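Local coordinates for Lin1944 protein (Listeria innocua, PDB 3D7L) that is of unknown function but, as a member of the short-chain dehydrogenase/reductase family, probably acts as an oxidoreductase, at residues Leu7-Ser12 against Ser64-Ala69; Val41-Ile46 against Ile86-Gly91. All coordinates share one frame; numbering follows the deposited sequence.

Interaction 1. Residues Leu7-Ser12 against Ser64-Ala69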
# COMPACT_ATOMS: atom_id res chain seq x y z
N LEU D 7 17.57 -15.72 -6.96
CA LEU D 7 17.65 -14.49 -7.75
C LEU D 7 17.54 -13.31 -6.79
O LEU D 7 16.52 -13.13 -6.10
CB LEU D 7 16.55 -14.42 -8.81
CG LEU D 7 16.49 -13.13 -9.64
CD1 LEU D 7 17.72 -12.95 -10.53
CD2 LEU D 7 15.19 -13.08 -10.49
N LEU D 8 18.61 -12.53 -6.72
CA LEU D 8 18.66 -11.40 -5.81
C LEU D 8 18.62 -10.11 -6.61
O LEU D 8 19.60 -9.76 -7.30
CB LEU D 8 19.93 -11.47 -4.94
CG LEU D 8 20.27 -10.28 -4.02
CD1 LEU D 8 19.12 -9.86 -3.11
CD2 LEU D 8 21.52 -10.61 -3.20
N ILE D 9 17.48 -9.42 -6.54
CA ILE D 9 17.28 -8.15 -7.25
C ILE D 9 17.63 -7.03 -6.29
O ILE D 9 17.08 -6.97 -5.20
CB ILE D 9 15.82 -7.99 -7.80
CG1 ILE D 9 15.51 -9.14 -8.76
CG2 ILE D 9 15.65 -6.67 -8.58
CD1 ILE D 9 14.25 -9.90 -8.46
N GLY D 10 18.56 -6.16 -6.70
CA GLY D 10 19.01 -5.03 -5.86
C GLY D 10 20.32 -5.33 -5.15
O GLY D 10 20.66 -4.68 -4.17
N ALA D 11 21.07 -6.30 -5.66
CA ALA D 11 22.27 -6.83 -4.98
C ALA D 11 23.38 -5.81 -4.74
O ALA D 11 24.14 -5.95 -3.79
CB ALA D 11 22.82 -8.04 -5.72
N SER D 12 23.47 -4.78 -5.59
CA SER D 12 24.52 -3.76 -5.47
C SER D 12 24.21 -2.65 -4.44
O SER D 12 25.10 -1.88 -4.09
CB SER D 12 24.80 -3.13 -6.84
OG SER D 12 23.70 -2.32 -7.22
N SER D 64 13.79 -9.51 -3.37
CA SER D 64 13.82 -8.14 -3.82
C SER D 64 14.33 -7.28 -2.68
O SER D 64 13.66 -7.19 -1.63
CB SER D 64 12.41 -7.69 -4.22
OG SER D 64 12.34 -6.27 -4.37
N ALA D 65 15.51 -6.70 -2.87
CA ALA D 65 16.03 -5.66 -1.98
C ALA D 65 16.16 -4.36 -2.80
O ALA D 65 17.20 -3.70 -2.80
CB ALA D 65 17.35 -6.10 -1.41
N THR D 66 15.09 -4.03 -3.51
CA THR D 66 15.11 -2.99 -4.54
C THR D 66 13.82 -2.19 -4.46
O THR D 66 12.92 -2.54 -3.72
CB THR D 66 15.28 -3.60 -5.97
OG1 THR D 66 15.74 -2.59 -6.87
CG2 THR D 66 13.96 -4.23 -6.50
N GLY D 67 13.73 -1.12 -5.25
CA GLY D 67 12.51 -0.33 -5.33
C GLY D 67 12.72 1.02 -4.71
O GLY D 67 13.22 1.13 -3.61
N SER D 68 12.33 2.07 -5.44
CA SER D 68 12.53 3.44 -5.00
C SER D 68 11.20 4.11 -4.72
O SER D 68 10.21 3.82 -5.39
CB SER D 68 13.25 4.26 -6.07
OG SER D 68 14.39 3.58 -6.57
N ALA D 69 11.23 5.04 -3.77
CA ALA D 69 10.08 5.83 -3.35
C ALA D 69 10.46 7.31 -3.30
O ALA D 69 11.51 7.67 -2.75
CB ALA D 69 9.61 5.39 -1.95
O HOH W 1 19.67 -2.91 -1.80
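Thr-66 leans over the end of the strand carrying Ile-9, and its side chain can be followed outward from CB. That carbon points at the neighbouring segment and lies 3.9 Å from Ile-9 O, with Gly-10 CA about as near. From there CG2 takes the position between the backbone N and the carbonyl carbon of Thr-66, which brings it to Ile-9 CG2 at 3.6 Å, a methyl-to-methyl contact made as the two branched side chains pass at a slant. The other branch, OG1, makes no close contact with Leu-7 to Ser-12. Ile-9 answers with the branch anti to its own backbone N. Both residues are branched at CB, so each offers a methyl close to the main chain.

Next to this packing, the parallel pairing of Ile-9 with Ser-64 ends in one bond: Ala-65 N gives its hydrogen to Ile-9 O at 2.8 Å, nearly straight at the hydrogen and almost in line with C=O. Past it the regular pairing stops although the chains stay close (Gly-10 CA to Thr-66 CA 4.6 Å), and a water donates to both Gly-10 O and Ala-65 O. The positive phi (99°) of Gly-10 suits a residue without a side chain. The arrangement is characteristic of a Rossmann fold: adjacent central parallel strands end together, and Gly-10 begins the glycine-rich loop that, in SDR relatives, receives the dinucleotide cofactor.

Interaction 2. Residues Val41-Ile46 against Ile86-Gly91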
# COMPACT_ATOMS: atom_id res chain seq x y z
N VAL D 41 17.43 -5.67 -15.11
CA VAL D 41 15.97 -5.50 -15.06
C VAL D 41 15.64 -4.03 -14.72
O VAL D 41 16.29 -3.42 -13.87
CB VAL D 41 15.28 -6.53 -14.08
CG1 VAL D 41 15.70 -6.33 -12.62
CG2 VAL D 41 13.74 -6.53 -14.23
N ASP D 42 14.70 -3.47 -15.46
CA ASP D 42 14.02 -2.23 -15.07
C ASP D 42 12.67 -2.67 -14.50
O ASP D 42 11.77 -3.07 -15.27
CB ASP D 42 13.81 -1.30 -16.27
CG ASP D 42 13.08 -0.01 -15.89
OD1 ASP D 42 12.56 0.08 -14.76
OD2 ASP D 42 13.02 0.91 -16.73
N ILE D 43 12.54 -2.60 -13.17
CA ILE D 43 11.36 -3.10 -12.48
C ILE D 43 10.14 -2.23 -12.74
O ILE D 43 9.02 -2.66 -12.42
CB ILE D 43 11.55 -3.27 -10.94
CG1 ILE D 43 11.66 -1.90 -10.25
CG2 ILE D 43 12.71 -4.25 -10.61
CD1 ILE D 43 11.76 -1.94 -8.69
N THR D 44 10.35 -1.01 -13.24
CA THR D 44 9.22 -0.15 -13.65
C THR D 44 8.63 -0.55 -15.01
O THR D 44 7.58 -0.02 -15.43
CB THR D 44 9.55 1.36 -13.69
OG1 THR D 44 10.30 1.64 -14.87
CG2 THR D 44 10.33 1.81 -12.45
N ASN D 45 9.29 -1.48 -15.69
CA ASN D 45 8.87 -1.89 -17.01
C ASN D 45 8.53 -3.39 -17.03
O ASN D 45 9.40 -4.24 -16.80
CB ASN D 45 9.98 -1.50 -18.00
CG ASN D 45 9.64 -1.82 -19.43
OD1 ASN D 45 9.56 -3.00 -19.82
ND2 ASN D 45 9.48 -0.79 -20.24
N ILE D 46 7.25 -3.69 -17.27
CA ILE D 46 6.69 -5.06 -17.33
C ILE D 46 7.44 -6.00 -18.29
O ILE D 46 7.84 -7.11 -17.90
CB ILE D 46 5.19 -5.00 -17.71
CG1 ILE D 46 4.38 -4.32 -16.60
CG2 ILE D 46 4.61 -6.37 -17.98
CD1 ILE D 46 3.10 -3.63 -17.11
N ILE D 86 4.84 4.57 -6.94
CA ILE D 86 3.86 3.60 -7.39
C ILE D 86 4.43 2.64 -8.43
O ILE D 86 4.14 1.44 -8.37
CB ILE D 86 2.55 4.26 -7.87
CG1 ILE D 86 1.82 4.88 -6.66
CG2 ILE D 86 1.65 3.24 -8.56
CD1 ILE D 86 0.55 5.63 -7.01
N SER D 87 5.27 3.14 -9.34
CA SER D 87 5.84 2.27 -10.38
C SER D 87 7.03 1.45 -9.90
O SER D 87 7.35 0.44 -10.52
CB SER D 87 6.19 3.04 -11.67
OG SER D 87 7.38 3.79 -11.49
N SER D 88 7.66 1.87 -8.81
CA SER D 88 8.95 1.28 -8.39
C SER D 88 8.91 0.46 -7.08
O SER D 88 8.69 -0.75 -7.13
CB SER D 88 10.05 2.34 -8.36
OG SER D 88 11.32 1.74 -8.15
N LYS D 89 9.10 1.10 -5.93
CA LYS D 89 9.08 0.39 -4.65
C LYS D 89 7.77 -0.36 -4.48
O LYS D 89 7.77 -1.47 -3.94
CB LYS D 89 9.32 1.34 -3.47
CG LYS D 89 9.32 0.67 -2.07
CD LYS D 89 10.59 -0.12 -1.82
CE LYS D 89 10.65 -0.72 -0.43
NZ LYS D 89 10.81 0.32 0.61
N LEU D 90 6.66 0.24 -4.91
CA LEU D 90 5.34 -0.38 -4.78
C LEU D 90 5.07 -1.39 -5.91
O LEU D 90 5.11 -2.60 -5.70
CB LEU D 90 4.22 0.67 -4.72
CG LEU D 90 2.82 0.21 -4.25
CD1 LEU D 90 2.02 1.41 -3.73
CD2 LEU D 90 2.04 -0.53 -5.33
N GLY D 91 4.81 -0.85 -7.11
CA GLY D 91 4.33 -1.63 -8.24
C GLY D 91 5.41 -2.50 -8.83
O GLY D 91 5.12 -3.57 -9.33
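Thr-44, which rests its methyl on Ser-87, is steadied by the flat carboxylate of Asp-42. Two donors approach Asp-42 OD1 from the same face of that group: Thr-44 OG1, at 2.7 Å on the syn side and 30° out of the plane, and Thr-44 N, at 2.9 Å and standing above the plane. The second bond makes an Asx turn, superimposed on a type I beta turn from Asp-42 to Asn-45. Asp and Thr suit these places because a short acid can fold back over the turn while a beta-branched alcohol supplies both a hydroxyl for it and a methyl for the helix.

With OG1 committed to Asp-42, Thr-44 CG2 is left facing the helix, 3.7 Å from Ser-87 OG and also close to Ser-87 O. Ser-87 OG itself bonds to Val-84 O, one turn back. Beside it, Ile-43 extends its longer branch, chi2 being 176°, so that CD1 reaches Ser-88 O at 3.6 Å and lies about equally near Ser-88 OG, which is bound to Ser-68 N. The contact is thus van der Waals packing of methyls on small serines, which let the loop come close. The helix widens here into a pi-type turn, Gly-91 N donating to Ile-86 O at 2.7 Å; the bare CA of Gly-91 leaves room for that carbonyl.

The contact joins the loop between strand 39-40 and helix 46-56, which Asn-45 N-caps, to the middle of helix 79-100. Farther round that helix, Ile-86 and Leu-90 pack on helix 126-142 and on their counterparts in the second subunit.

From the N terminus, strand 5-9 comes first; interaction 1 closes the long excursion from Ser-12 to Ser-64, which takes in helix 14-23, strands 28-33 and 39-40, helix 46-56 and most of strand 59-64. Interaction 2 starts within that excursion, at 41-46, and closes only at 86-91, so the two loops cross rather than nest. They also touch directly: the loop after strand 59-64 meets helix 79-100 through Ser-68 O and Lys-89 N, 3.0 Å apart, a probable hydrogen bond. That loop therefore links the centre of the parallel sheet to helix 79-100, against which the loop from the sheet's edge strand 39-40 also packs.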